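Local atomic coordinates of beta-galactosidase (Trichoderma reesei, PDB entry 3OGV), a protein that probably hydrolyses terminal non-reducing beta-D-galactose residues in beta-D-galactosides, as a member of glycoside hydrolase family 35. Residues A[44-49]-A[74-79]; A[174-179]-A[213-218]; A[276-281]-A[320-325]. All blocks are in the same frame, centred on the assembly; numbering follows the deposited sequence.

Overall arrangement
The three contacts follow one another along the chain. None contains or crosses another. Contact 1 closes first and pairs strands 38-47 and 72-76 around helix 58-66. Contact 2 then joins the end of strand 172-177 to the loop 213-218, which comes after helix 193-205. Contact 3 is last and pairs strands 275-280 and 318-321 across helices 292-298 and 301-313. Strand 318-321 also lies beside strand 38-47, so the last contact returns to the first and helps close the TIM barrel of the family 35 domain. Tyr76 hydrogen-bonds Asn179, Asn215 hydrogen-bonds Glu278, and Ser44 hydrogen-bonds Asn320. All three contacts reach the same bound thiogalactoside, through Tyr76, Asn179 and Glu278.

Contact 1 (A[44-49]-A[74-79]); sequences SGEVHP and SFYVDW. With PTQ (2-phenylethyl 1-thio-beta-D-galactopyranoside), chain E.
Ser74 pairs with Glu46 where strands 38-47 and 72-76 run parallel. The two strands and helix 58-66 form a beta-alpha-beta unit of the TIM barrel. Ser74 N donates to Gly45 O at 3.0 Å, and Ser74 O accepts from Val47 N, also at 3.0 Å. This is the usual parallel pattern, with one residue bonding to both neighbours of its partner. The side chains of Ser74 and Glu46 lie on the same face of the sheet. Ser74 OG donates to Glu46 OE1 at 2.7 Å, from above the carboxylate plane. Glu46 has CG anti to its backbone N (chi1 -174°), and a bend at chi2 (92°) turns the carboxylate to the serine. Asn320 ND2 also hydrogen-bonds to OE1, and Arg114 makes a salt bridge to OE2. His48 NE2 donates to the anti lone pair of OE2 at 2.8 Å, and OE2 lies in the plane of the imidazole. Four donors grip this buried carboxylate and probably keep it ionised.

Phe75 comes next. Its CB packs on Pro49 CD at 3.7 Å. Its ring then leads away from segment 44-49 and meets Phe100 edge-to-face.

Tyr76 carries the contact to the galactose site. Glu46 OE2 sits over one face of its ring, offset toward the rim, 3.8 Å from Tyr76 CD2. His48 lies alongside and points the same way, with NE2 3.3 Å from Tyr76 CD2. The two ring planes are 42° apart, an oblique meeting. Both Glu46 OE2 and His48 NE2 lie on the same side of the tyrosine ring plane. Tyr76 OH hydrogen-bonds to Asn179 OD1, and it accepts a hydrogen bond from PTQ O3 at 2.8 Å.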
loop_
_atom_site.group_PDB
_atom_site.type_symbol
_atom_site.label_atom_id
_atom_site.label_comp_id
_atom_site.label_asym_id
_atom_site.label_seq_id
_atom_site.Cartn_x
_atom_site.Cartn_y
_atom_site.Cartn_z
ATOM N N SER A 44 -8.227 -9.383 4.512
ATOM C CA SER A 44 -8.202 -7.921 4.313
ATOM C C SER A 44 -6.884 -7.542 3.631
ATOM O O SER A 44 -5.865 -8.185 3.753
ATOM C CB SER A 44 -8.214 -7.311 5.747
ATOM O OG SER A 44 -8.153 -5.862 5.676
ATOM N N GLY A 45 -7.097 -6.408 2.936
ATOM C CA GLY A 45 -5.853 -5.779 2.281
ATOM C C GLY A 45 -5.732 -4.292 2.768
ATOM O O GLY A 45 -6.676 -3.595 2.852
ATOM N N GLU A 46 -4.429 -3.933 2.937
ATOM C CA GLU A 46 -4.197 -2.553 3.387
ATOM C C GLU A 46 -4.218 -1.612 2.161
ATOM O O GLU A 46 -3.471 -1.883 1.164
ATOM C CB GLU A 46 -2.807 -2.531 4.074
ATOM C CG GLU A 46 -2.594 -1.147 4.678
ATOM C CD GLU A 46 -3.071 -1.077 6.132
ATOM O OE1 GLU A 46 -3.571 -2.073 6.726
ATOM O OE2 GLU A 46 -2.852 0.015 6.762
ATOM N N VAL A 47 -4.881 -0.470 2.307
ATOM C CA VAL A 47 -4.970 0.615 1.309
ATOM C C VAL A 47 -4.942 1.932 2.095
ATOM O O VAL A 47 -5.689 2.042 3.110
ATOM C CB VAL A 47 -6.267 0.577 0.534
ATOM C CG1 VAL A 47 -6.471 1.718 -0.418
ATOM C CG2 VAL A 47 -6.404 -0.790 -0.215
ATOM N N HIS A 48 -4.167 2.913 1.667
ATOM C CA HIS A 48 -4.080 4.219 2.384
ATOM C C HIS A 48 -4.760 5.302 1.526
ATOM O O HIS A 48 -4.152 5.699 0.519
ATOM C CB HIS A 48 -2.648 4.540 2.734
ATOM C CG HIS A 48 -2.034 3.580 3.664
ATOM N ND1 HIS A 48 -0.717 3.470 3.880
ATOM C CD2 HIS A 48 -2.650 2.617 4.441
ATOM C CE1 HIS A 48 -0.475 2.487 4.764
ATOM N NE2 HIS A 48 -1.660 1.958 5.099
ATOM N N PRO A 49 -5.890 5.817 1.934
ATOM C CA PRO A 49 -6.610 6.722 1.017
ATOM C C PRO A 49 -5.813 7.985 0.728
ATOM O O PRO A 49 -5.886 8.519 -0.389
ATOM C CB PRO A 49 -7.922 7.061 1.785
ATOM C CG PRO A 49 -7.666 6.619 3.208
ATOM C CD PRO A 49 -6.670 5.414 3.142
ATOM N N SER A 74 -8.125 -2.564 5.245
ATOM C CA SER A 74 -7.600 -1.833 6.408
ATOM C C SER A 74 -6.970 -0.538 5.942
ATOM O O SER A 74 -6.253 -0.567 4.931
ATOM C CB SER A 74 -6.630 -2.780 7.130
ATOM O OG SER A 74 -5.849 -2.098 8.123
ATOM N N PHE A 75 -7.179 0.584 6.671
ATOM C CA PHE A 75 -6.606 1.836 6.232
ATOM C C PHE A 75 -6.129 2.670 7.371
ATOM O O PHE A 75 -6.722 2.677 8.457
ATOM C CB PHE A 75 -7.649 2.668 5.422
ATOM C CG PHE A 75 -8.806 3.188 6.229
ATOM C CD1 PHE A 75 -9.937 2.428 6.516
ATOM C CD2 PHE A 75 -8.830 4.584 6.609
ATOM C CE1 PHE A 75 -11.002 2.935 7.244
ATOM C CE2 PHE A 75 -9.909 5.062 7.361
ATOM C CZ PHE A 75 -11.026 4.278 7.673
ATOM N N TYR A 76 -5.039 3.381 7.132
ATOM C CA TYR A 76 -4.583 4.499 8.004
ATOM C C TYR A 76 -5.217 5.773 7.650
ATOM O O TYR A 76 -5.576 6.051 6.467
ATOM C CB TYR A 76 -3.063 4.624 7.963
ATOM C CG TYR A 76 -2.241 3.583 8.667
ATOM C CD1 TYR A 76 -2.525 3.177 10.022
ATOM C CD2 TYR A 76 -1.069 3.060 8.130
ATOM C CE1 TYR A 76 -1.679 2.269 10.669
ATOM C CE2 TYR A 76 -0.228 2.198 8.734
ATOM C CZ TYR A 76 -0.576 1.801 10.064
ATOM O OH TYR A 76 0.256 0.892 10.645
ATOM N N VAL A 77 -5.233 6.735 8.610
ATOM C CA VAL A 77 -5.458 8.165 8.367
ATOM C C VAL A 77 -4.211 8.910 8.851
ATOM O O VAL A 77 -3.644 8.551 9.892
ATOM C CB VAL A 77 -6.644 8.680 9.148
ATOM C CG1 VAL A 77 -6.926 10.129 8.880
ATOM C CG2 VAL A 77 -7.923 7.802 8.780
ATOM N N ASP A 78 -3.684 9.819 8.002
ATOM C CA ASP A 78 -2.435 10.599 8.305
ATOM C C ASP A 78 -2.784 11.969 8.887
ATOM O O ASP A 78 -3.271 12.905 8.205
ATOM C CB ASP A 78 -1.660 10.719 7.015
ATOM C CG ASP A 78 -0.338 11.403 7.196
ATOM O OD1 ASP A 78 0.037 11.870 8.299
ATOM O OD2 ASP A 78 0.460 11.416 6.180
ATOM N N TRP A 79 -2.630 12.061 10.247
ATOM C CA TRP A 79 -2.975 13.310 10.945
ATOM C C TRP A 79 -2.254 14.591 10.359
ATOM O O TRP A 79 -2.907 15.609 10.244
ATOM C CB TRP A 79 -2.562 13.020 12.413
ATOM C CG TRP A 79 -2.704 14.195 13.372
ATOM C CD1 TRP A 79 -3.389 15.383 13.230
ATOM C CD2 TRP A 79 -2.083 14.218 14.707
ATOM N NE1 TRP A 79 -3.228 16.156 14.395
ATOM C CE2 TRP A 79 -2.448 15.461 15.303
ATOM C CE3 TRP A 79 -1.297 13.318 15.402
ATOM C CZ2 TRP A 79 -2.007 15.783 16.628
ATOM C CZ3 TRP A 79 -0.896 13.657 16.718
ATOM C CH2 TRP A 79 -1.246 14.936 17.260
HETATM C C1 PTQ E . 4.672 -1.860 10.893
HETATM O O1 PTQ E . 5.749 -1.761 9.926
HETATM S S1 PTQ E . 5.489 -2.236 12.500
HETATM C C2 PTQ E . 3.862 -0.615 11.031
HETATM O O2 PTQ E . 2.774 -0.774 11.899
HETATM C C3 PTQ E . 3.407 -0.035 9.691
HETATM O O3 PTQ E . 2.884 1.247 9.870
HETATM C C4 PTQ E . 4.540 -0.064 8.684
HETATM O O4 PTQ E . 5.495 0.948 9.141
HETATM C C5 PTQ E . 5.225 -1.379 8.561
HETATM O O5 PTQ E . 6.094 -1.150 6.381
HETATM C C6 PTQ E . 6.474 -1.539 7.759
HETATM C C7 PTQ E . 6.278 -3.823 12.133
HETATM C C8 PTQ E . 7.271 -4.250 13.182
HETATM C C9 PTQ E . 7.932 -5.523 12.832
HETATM C C10 PTQ E . 9.105 -5.511 12.086
HETATM C C11 PTQ E . 9.670 -6.750 11.718
HETATM C C12 PTQ E . 9.038 -7.955 12.099
HETATM C C13 PTQ E . 7.860 -7.906 12.805
HETATM C C14 PTQ E . 7.293 -6.737 13.120
#

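Contact 2 (A[174-179]-A[213-218]); sequences LYQPEN and INNDAF. With PTQ (2-phenylethyl 1-thio-beta-D-galactopyranoside), chain E.
The galactose site is lined here by Asn179, which meets Asn215 just past the C-terminal end of strand 172-177. Asn215 ND2 donates to Asn179 OD1 at 2.9 Å, from well above the plane of the acceptor amide. Gln176 NE2 reaches the same oxygen at 3.0 Å, but in the carbonyl plane and on a lone pair. Tyr76 OH hydrogen-bonds to it too. With OD1 held in this way, Asn179 ND2 is turned to the sugar and donates to PTQ O2 at 2.9 Å. Asn215 ND2 also donates to Glu278 OE2, so this second-shell amide helps position two residues that bind galactose.

Gln176 and Asn215 cross at about a right angle, yet their amide planes are only 22° apart. Gln176 OE1 lies 3.2 Å from Asn215 CG, so the two amides pack flat rather than bond. Gln176 NE2 instead also donates to Glu178 O, and its OE1 accepts from Arg114.

In the TIM barrel, the segment 213-216 runs between strands 172-177 and 236-239, although it forms no regular strand. Ile213 N donates to Tyr175 O at 3.0 Å. On the other flank Asp216 makes a backbone bond to Gly236, and Asn214 OD1 also accepts from Gly236 N. Ile213 O has no conventional partner. The Gln176 CA-H group points at it, with CA 3.2 Å from the oxygen.

Asn215 CG lies between its backbone N and carbonyl carbon (chi1 70°), which brings the amide up to strand 172-177. Its OD1 accepts from Glu180 N and from a water, which is 2.8 Å from Asn215 OD1. That water also donates to Pro177 O. Further along, Ala217 CB approaches PTQ C8 at 3.9 Å.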
loop_
_atom_site.group_PDB
_atom_site.type_symbol
_atom_site.label_atom_id
_atom_site.label_comp_id
_atom_site.label_asym_id
_atom_site.label_seq_id
_atom_site.Cartn_x
_atom_site.Cartn_y
_atom_site.Cartn_z
ATOM N N LEU A 174 -14.218 -2.624 12.512
ATOM C CA LEU A 174 -13.175 -2.764 13.532
ATOM C C LEU A 174 -12.415 -1.452 13.580
ATOM O O LEU A 174 -12.362 -0.723 12.557
ATOM C CB LEU A 174 -12.177 -3.884 13.144
ATOM C CG LEU A 174 -12.775 -5.313 13.165
ATOM C CD1 LEU A 174 -11.729 -6.229 12.501
ATOM C CD2 LEU A 174 -13.048 -5.779 14.697
ATOM N N TYR A 175 -11.829 -1.149 14.745
ATOM C CA TYR A 175 -11.050 0.101 14.893
ATOM C C TYR A 175 -9.772 -0.232 15.640
ATOM O O TYR A 175 -9.769 -0.972 16.668
ATOM C CB TYR A 175 -11.890 1.044 15.726
ATOM C CG TYR A 175 -11.284 2.448 15.962
ATOM C CD1 TYR A 175 -10.297 2.647 16.951
ATOM C CD2 TYR A 175 -11.826 3.537 15.282
ATOM C CE1 TYR A 175 -9.732 3.934 17.223
ATOM C CE2 TYR A 175 -11.313 4.840 15.611
ATOM C CZ TYR A 175 -10.318 4.948 16.529
ATOM O OH TYR A 175 -9.849 6.273 16.798
ATOM N N GLN A 176 -8.615 0.265 15.158
ATOM C CA GLN A 176 -7.309 0.061 15.834
ATOM C C GLN A 176 -6.893 1.381 16.482
ATOM O O GLN A 176 -6.736 2.373 15.793
ATOM C CB GLN A 176 -6.205 -0.317 14.834
ATOM C CG GLN A 176 -4.848 -0.445 15.549
ATOM C CD GLN A 176 -3.777 -0.701 14.515
ATOM O OE1 GLN A 176 -3.716 -1.761 13.895
ATOM N NE2 GLN A 176 -2.878 0.287 14.295
ATOM N N PRO A 177 -6.727 1.406 17.828
ATOM C CA PRO A 177 -6.140 2.661 18.487
ATOM C C PRO A 177 -4.636 2.522 18.505
ATOM O O PRO A 177 -4.072 1.433 18.709
ATOM C CB PRO A 177 -6.671 2.520 19.918
ATOM C CG PRO A 177 -6.804 0.910 20.165
ATOM C CD PRO A 177 -7.067 0.319 18.771
ATOM N N GLU A 178 -3.962 3.677 18.284
ATOM C CA GLU A 178 -2.500 3.685 18.347
ATOM C C GLU A 178 -1.871 2.784 17.203
ATOM O O GLU A 178 -2.620 2.464 16.237
ATOM C CB GLU A 178 -1.965 3.210 19.801
ATOM C CG GLU A 178 -1.114 4.291 20.566
ATOM C CD GLU A 178 0.261 4.448 20.052
ATOM O OE1 GLU A 178 0.857 3.552 19.403
ATOM O OE2 GLU A 178 0.961 5.461 20.468
ATOM N N ASN A 179 -0.631 2.410 17.316
ATOM C CA ASN A 179 0.015 1.570 16.283
ATOM C C ASN A 179 1.207 0.895 16.799
ATOM O O ASN A 179 2.206 1.579 17.133
ATOM C CB ASN A 179 0.333 2.422 15.014
ATOM C CG ASN A 179 0.774 1.501 13.900
ATOM O OD1 ASN A 179 -0.101 0.842 13.297
ATOM N ND2 ASN A 179 2.049 1.384 13.641
ATOM N N ILE A 213 -9.070 -3.506 18.096
ATOM C CA ILE A 213 -8.032 -4.492 17.806
ATOM C C ILE A 213 -6.655 -3.838 17.766
ATOM O O ILE A 213 -6.620 -2.654 17.366
ATOM C CB ILE A 213 -8.379 -5.283 16.487
ATOM C CG1 ILE A 213 -7.501 -6.518 16.316
ATOM C CG2 ILE A 213 -8.420 -4.292 15.284
ATOM C CD1 ILE A 213 -8.108 -7.475 15.191
ATOM N N ASN A 214 -5.637 -4.511 18.225
ATOM C CA ASN A 214 -4.312 -3.906 18.175
ATOM C C ASN A 214 -3.386 -4.653 17.232
ATOM O O ASN A 214 -3.790 -5.631 16.589
ATOM C CB ASN A 214 -3.726 -3.716 19.612
ATOM C CG ASN A 214 -3.399 -4.993 20.284
ATOM O OD1 ASN A 214 -3.927 -6.074 19.934
ATOM N ND2 ASN A 214 -2.723 -4.877 21.413
ATOM N N ASN A 215 -2.102 -4.242 17.155
ATOM C CA ASN A 215 -1.168 -4.720 16.153
ATOM C C ASN A 215 0.228 -4.775 16.705
ATOM O O ASN A 215 1.147 -4.129 16.231
ATOM C CB ASN A 215 -1.279 -3.959 14.785
ATOM C CG ASN A 215 -0.748 -2.507 14.911
ATOM O OD1 ASN A 215 -1.055 -1.823 15.900
ATOM N ND2 ASN A 215 -0.087 -2.053 13.863
ATOM N N ASP A 216 0.385 -5.582 17.771
ATOM C CA ASP A 216 1.699 -5.735 18.424
ATOM C C ASP A 216 2.759 -6.211 17.437
ATOM O O ASP A 216 2.442 -7.089 16.592
ATOM C CB ASP A 216 1.453 -6.739 19.607
ATOM C CG ASP A 216 2.363 -6.618 20.779
ATOM O OD1 ASP A 216 3.313 -5.800 20.810
ATOM O OD2 ASP A 216 2.167 -7.466 21.740
ATOM N N ALA A 217 4.013 -5.781 17.514
ATOM C CA ALA A 217 5.020 -6.184 16.570
ATOM C C ALA A 217 5.279 -7.648 16.560
ATOM O O ALA A 217 5.666 -8.194 15.510
ATOM C CB ALA A 217 6.340 -5.411 16.803
ATOM N N PHE A 218 5.138 -8.275 17.726
ATOM C CA PHE A 218 5.377 -9.682 17.903
ATOM C C PHE A 218 4.421 -10.086 19.020
ATOM O O PHE A 218 3.742 -9.267 19.611
ATOM C CB PHE A 218 6.873 -9.941 18.282
ATOM C CG PHE A 218 7.278 -9.323 19.598
ATOM C CD1 PHE A 218 7.552 -7.978 19.653
ATOM C CD2 PHE A 218 7.289 -10.072 20.786
ATOM C CE1 PHE A 218 7.847 -7.308 20.947
ATOM C CE2 PHE A 218 7.612 -9.452 22.034
ATOM C CZ PHE A 218 7.837 -8.084 22.073
HETATM C C1 PTQ E . 4.672 -1.860 10.893
HETATM O O1 PTQ E . 5.749 -1.761 9.926
HETATM S S1 PTQ E . 5.489 -2.236 12.500
HETATM C C2 PTQ E . 3.862 -0.615 11.031
HETATM O O2 PTQ E . 2.774 -0.774 11.899
HETATM C C3 PTQ E . 3.407 -0.035 9.691
HETATM O O3 PTQ E . 2.884 1.247 9.870
HETATM C C4 PTQ E . 4.540 -0.064 8.684
HETATM O O4 PTQ E . 5.495 0.948 9.141
HETATM C C5 PTQ E . 5.225 -1.379 8.561
HETATM O O5 PTQ E . 6.094 -1.150 6.381
HETATM C C6 PTQ E . 6.474 -1.539 7.759
HETATM C C7 PTQ E . 6.278 -3.823 12.133
HETATM C C8 PTQ E . 7.271 -4.250 13.182
HETATM C C9 PTQ E . 7.932 -5.523 12.832
HETATM C C10 PTQ E . 9.105 -5.511 12.086
HETATM C C11 PTQ E . 9.670 -6.750 11.718
HETATM C C12 PTQ E . 9.038 -7.955 12.099
HETATM C C13 PTQ E . 7.860 -7.906 12.805
HETATM C C14 PTQ E . 7.293 -6.737 13.120
HETATM O O HOH W 1 -2.548 -0.862 18.061
#

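Contact 3 (A[276-281]-A[320-325]); sequences LVEFQG and NIYMTF. With PTQ (2-phenylethyl 1-thio-beta-D-galactopyranoside), chain E.
Glu278 and Tyr322 lie side by side and point the same way into the mouth of the TIM barrel. Glu278 CB touches Tyr322 CB at 4.0 Å. CG takes the position beside the backbone N (chi1 -61°), and the chain then runs extended along the tyrosine. CG lies 4.2 Å from Tyr322 CD2. OE1 stands over one face of the ring, near its rim. Met323 SD covers the opposite face, over the ring centre. OE1 also hydrogen-bonds to Tyr240 OH and lies 3.1 Å from PTQ C1. OE2 accepts from PTQ O2 at 2.8 Å. Arg114 makes a salt bridge to it, and Asn215 ND2 donates a hydrogen bond.

The backbones beneath are parallel neighbours. Asn320 N donates to Leu276 O at 2.9 Å. The chain then turns a corner at Val277 and Glu278, and the Asn320 side chain bridges it. Asn320 ND2 donates to Val277 O at 2.9 Å, with the acceptor in its amide plane. Asn320 OD1 accepts from Ser44 OG, and ND2 also reaches Glu46 OE1. Regular pairing resumes with Phe279 N to Asn320 O, Tyr322 N to Phe279 O and Gly281 N to Tyr322 O.

Pairing on both sides of the corner probably steadies the base of Glu278, while tyrosine, arginine and asparagine hold its carboxylate. One oxygen holds the sugar O2 hydroxyl and the other faces the anomeric carbon, where glycoside hydrolysis takes place.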
loop_
_atom_site.group_PDB
_atom_site.type_symbol
_atom_site.label_atom_id
_atom_site.label_comp_id
_atom_site.label_asym_id
_atom_site.label_seq_id
_atom_site.Cartn_x
_atom_site.Cartn_y
_atom_site.Cartn_z
ATOM N N LEU A 276 -3.693 -11.615 12.566
ATOM C CA LEU A 276 -2.480 -11.024 12.047
ATOM C C LEU A 276 -2.951 -9.757 11.390
ATOM O O LEU A 276 -3.450 -9.699 10.230
ATOM C CB LEU A 276 -1.786 -11.997 11.071
ATOM C CG LEU A 276 -1.199 -13.209 11.726
ATOM C CD1 LEU A 276 -0.711 -14.197 10.615
ATOM C CD2 LEU A 276 -0.014 -12.837 12.680
ATOM N N VAL A 277 -2.822 -8.613 12.126
ATOM C CA VAL A 277 -3.392 -7.364 11.740
ATOM C C VAL A 277 -2.444 -6.687 10.690
ATOM O O VAL A 277 -2.984 -5.877 9.906
ATOM C CB VAL A 277 -3.608 -6.451 12.976
ATOM C CG1 VAL A 277 -4.064 -5.002 12.555
ATOM C CG2 VAL A 277 -4.729 -7.120 13.736
ATOM N N GLU A 278 -1.174 -7.044 10.635
ATOM C CA GLU A 278 -0.354 -6.706 9.458
ATOM C C GLU A 278 0.456 -7.921 9.194
ATOM O O GLU A 278 1.230 -8.423 10.052
ATOM C CB GLU A 278 0.599 -5.529 9.703
ATOM C CG GLU A 278 -0.094 -4.261 10.046
ATOM C CD GLU A 278 0.972 -3.218 10.414
ATOM O OE1 GLU A 278 2.079 -3.254 9.919
ATOM O OE2 GLU A 278 0.554 -2.255 11.069
ATOM N N PHE A 279 0.411 -8.446 7.955
ATOM C CA PHE A 279 1.321 -9.503 7.589
ATOM C C PHE A 279 1.950 -9.132 6.219
ATOM O O PHE A 279 1.240 -8.599 5.321
ATOM C CB PHE A 279 0.614 -10.904 7.452
ATOM C CG PHE A 279 1.634 -12.030 7.368
ATOM C CD1 PHE A 279 2.291 -12.497 8.476
ATOM C CD2 PHE A 279 2.028 -12.507 6.105
ATOM C CE1 PHE A 279 3.236 -13.477 8.371
ATOM C CE2 PHE A 279 2.980 -13.422 5.943
ATOM C CZ PHE A 279 3.626 -13.918 7.060
ATOM N N GLN A 280 3.215 -9.422 6.084
ATOM C CA GLN A 280 4.045 -8.993 4.927
ATOM C C GLN A 280 3.422 -9.222 3.568
ATOM O O GLN A 280 3.131 -10.410 3.201
ATOM C CB GLN A 280 5.355 -9.727 5.031
ATOM C CG GLN A 280 6.366 -9.377 4.010
ATOM C CD GLN A 280 7.754 -9.478 4.546
ATOM O OE1 GLN A 280 8.108 -10.368 5.325
ATOM N NE2 GLN A 280 8.652 -8.555 4.054
ATOM N N GLY A 281 3.161 -8.159 2.850
ATOM C CA GLY A 281 2.697 -8.146 1.445
ATOM C C GLY A 281 3.748 -7.487 0.541
ATOM O O GLY A 281 3.450 -7.357 -0.677
ATOM N N ASN A 320 -4.708 -9.575 7.568
ATOM C CA ASN A 320 -4.580 -8.369 6.719
ATOM C C ASN A 320 -3.191 -8.262 6.158
ATOM O O ASN A 320 -2.186 -8.407 6.810
ATOM C CB ASN A 320 -4.820 -7.096 7.587
ATOM C CG ASN A 320 -4.682 -5.812 6.806
ATOM O OD1 ASN A 320 -5.336 -5.612 5.748
ATOM N ND2 ASN A 320 -3.796 -4.933 7.285
ATOM N N ILE A 321 -3.195 -8.102 4.832
ATOM C CA ILE A 321 -1.915 -8.017 4.018
ATOM C C ILE A 321 -1.491 -6.526 3.800
ATOM O O ILE A 321 -2.180 -5.765 3.165
ATOM C CB ILE A 321 -2.169 -8.696 2.641
ATOM C CG1 ILE A 321 -2.654 -10.176 2.824
ATOM C CG2 ILE A 321 -0.863 -8.640 1.809
ATOM C CD1 ILE A 321 -1.845 -11.054 3.736
ATOM N N TYR A 322 -0.323 -6.250 4.413
ATOM C CA TYR A 322 0.220 -4.865 4.389
ATOM C C TYR A 322 1.472 -4.911 3.487
ATOM O O TYR A 322 2.430 -5.624 3.783
ATOM C CB TYR A 322 0.667 -4.511 5.819
ATOM C CG TYR A 322 1.146 -3.038 5.908
ATOM C CD1 TYR A 322 2.354 -2.658 5.342
ATOM C CD2 TYR A 322 0.356 -2.080 6.529
ATOM C CE1 TYR A 322 2.744 -1.282 5.383
ATOM C CE2 TYR A 322 0.740 -0.710 6.605
ATOM C CZ TYR A 322 1.928 -0.366 5.953
ATOM O OH TYR A 322 2.263 1.015 5.992
ATOM N N MET A 323 1.466 -4.177 2.362
ATOM C CA MET A 323 0.388 -3.446 1.676
ATOM C C MET A 323 -0.329 -4.372 0.618
ATOM O O MET A 323 0.354 -5.332 0.157
ATOM C CB MET A 323 0.959 -2.255 0.874
ATOM C CG MET A 323 1.581 -1.133 1.755
ATOM S SD MET A 323 0.457 -0.447 2.986
ATOM C CE MET A 323 -0.712 0.484 1.932
ATOM N N THR A 324 -1.547 -4.058 0.313
ATOM C CA THR A 324 -2.208 -4.712 -0.872
ATOM C C THR A 324 -2.186 -3.734 -2.054
ATOM O O THR A 324 -1.816 -4.181 -3.160
ATOM C CB THR A 324 -3.625 -5.195 -0.514
ATOM O OG1 THR A 324 -3.401 -6.214 0.490
ATOM C CG2 THR A 324 -4.291 -5.831 -1.704
ATOM N N PHE A 325 -2.447 -2.433 -1.815
ATOM C CA PHE A 325 -2.163 -1.403 -2.809
ATOM C C PHE A 325 -1.448 -0.276 -2.039
ATOM O O PHE A 325 -2.003 0.209 -1.068
ATOM C CB PHE A 325 -3.473 -0.807 -3.419
ATOM C CG PHE A 325 -3.255 0.434 -4.182
ATOM C CD1 PHE A 325 -2.570 0.439 -5.389
ATOM C CD2 PHE A 325 -3.684 1.637 -3.652
ATOM C CE1 PHE A 325 -2.374 1.665 -6.067
ATOM C CE2 PHE A 325 -3.501 2.814 -4.336
ATOM C CZ PHE A 325 -2.799 2.836 -5.548
HETATM C C1 PTQ E . 4.672 -1.860 10.893
HETATM O O1 PTQ E . 5.749 -1.761 9.926
HETATM S S1 PTQ E . 5.489 -2.236 12.500
HETATM C C2 PTQ E . 3.862 -0.615 11.031
HETATM O O2 PTQ E . 2.774 -0.774 11.899
HETATM C C3 PTQ E . 3.407 -0.035 9.691
HETATM O O3 PTQ E . 2.884 1.247 9.870
HETATM C C4 PTQ E . 4.540 -0.064 8.684
HETATM O O4 PTQ E . 5.495 0.948 9.141
HETATM C C5 PTQ E . 5.225 -1.379 8.561
HETATM O O5 PTQ E . 6.094 -1.150 6.381
HETATM C C6 PTQ E . 6.474 -1.539 7.759
HETATM C C7 PTQ E . 6.278 -3.823 12.133
HETATM C C8 PTQ E . 7.271 -4.250 13.182
HETATM C C9 PTQ E . 7.932 -5.523 12.832
HETATM C C10 PTQ E . 9.105 -5.511 12.086
HETATM C C11 PTQ E . 9.670 -6.750 11.718
HETATM C C12 PTQ E . 9.038 -7.955 12.099
HETATM C C13 PTQ E . 7.860 -7.906 12.805
HETATM C C14 PTQ E . 7.293 -6.737 13.120
#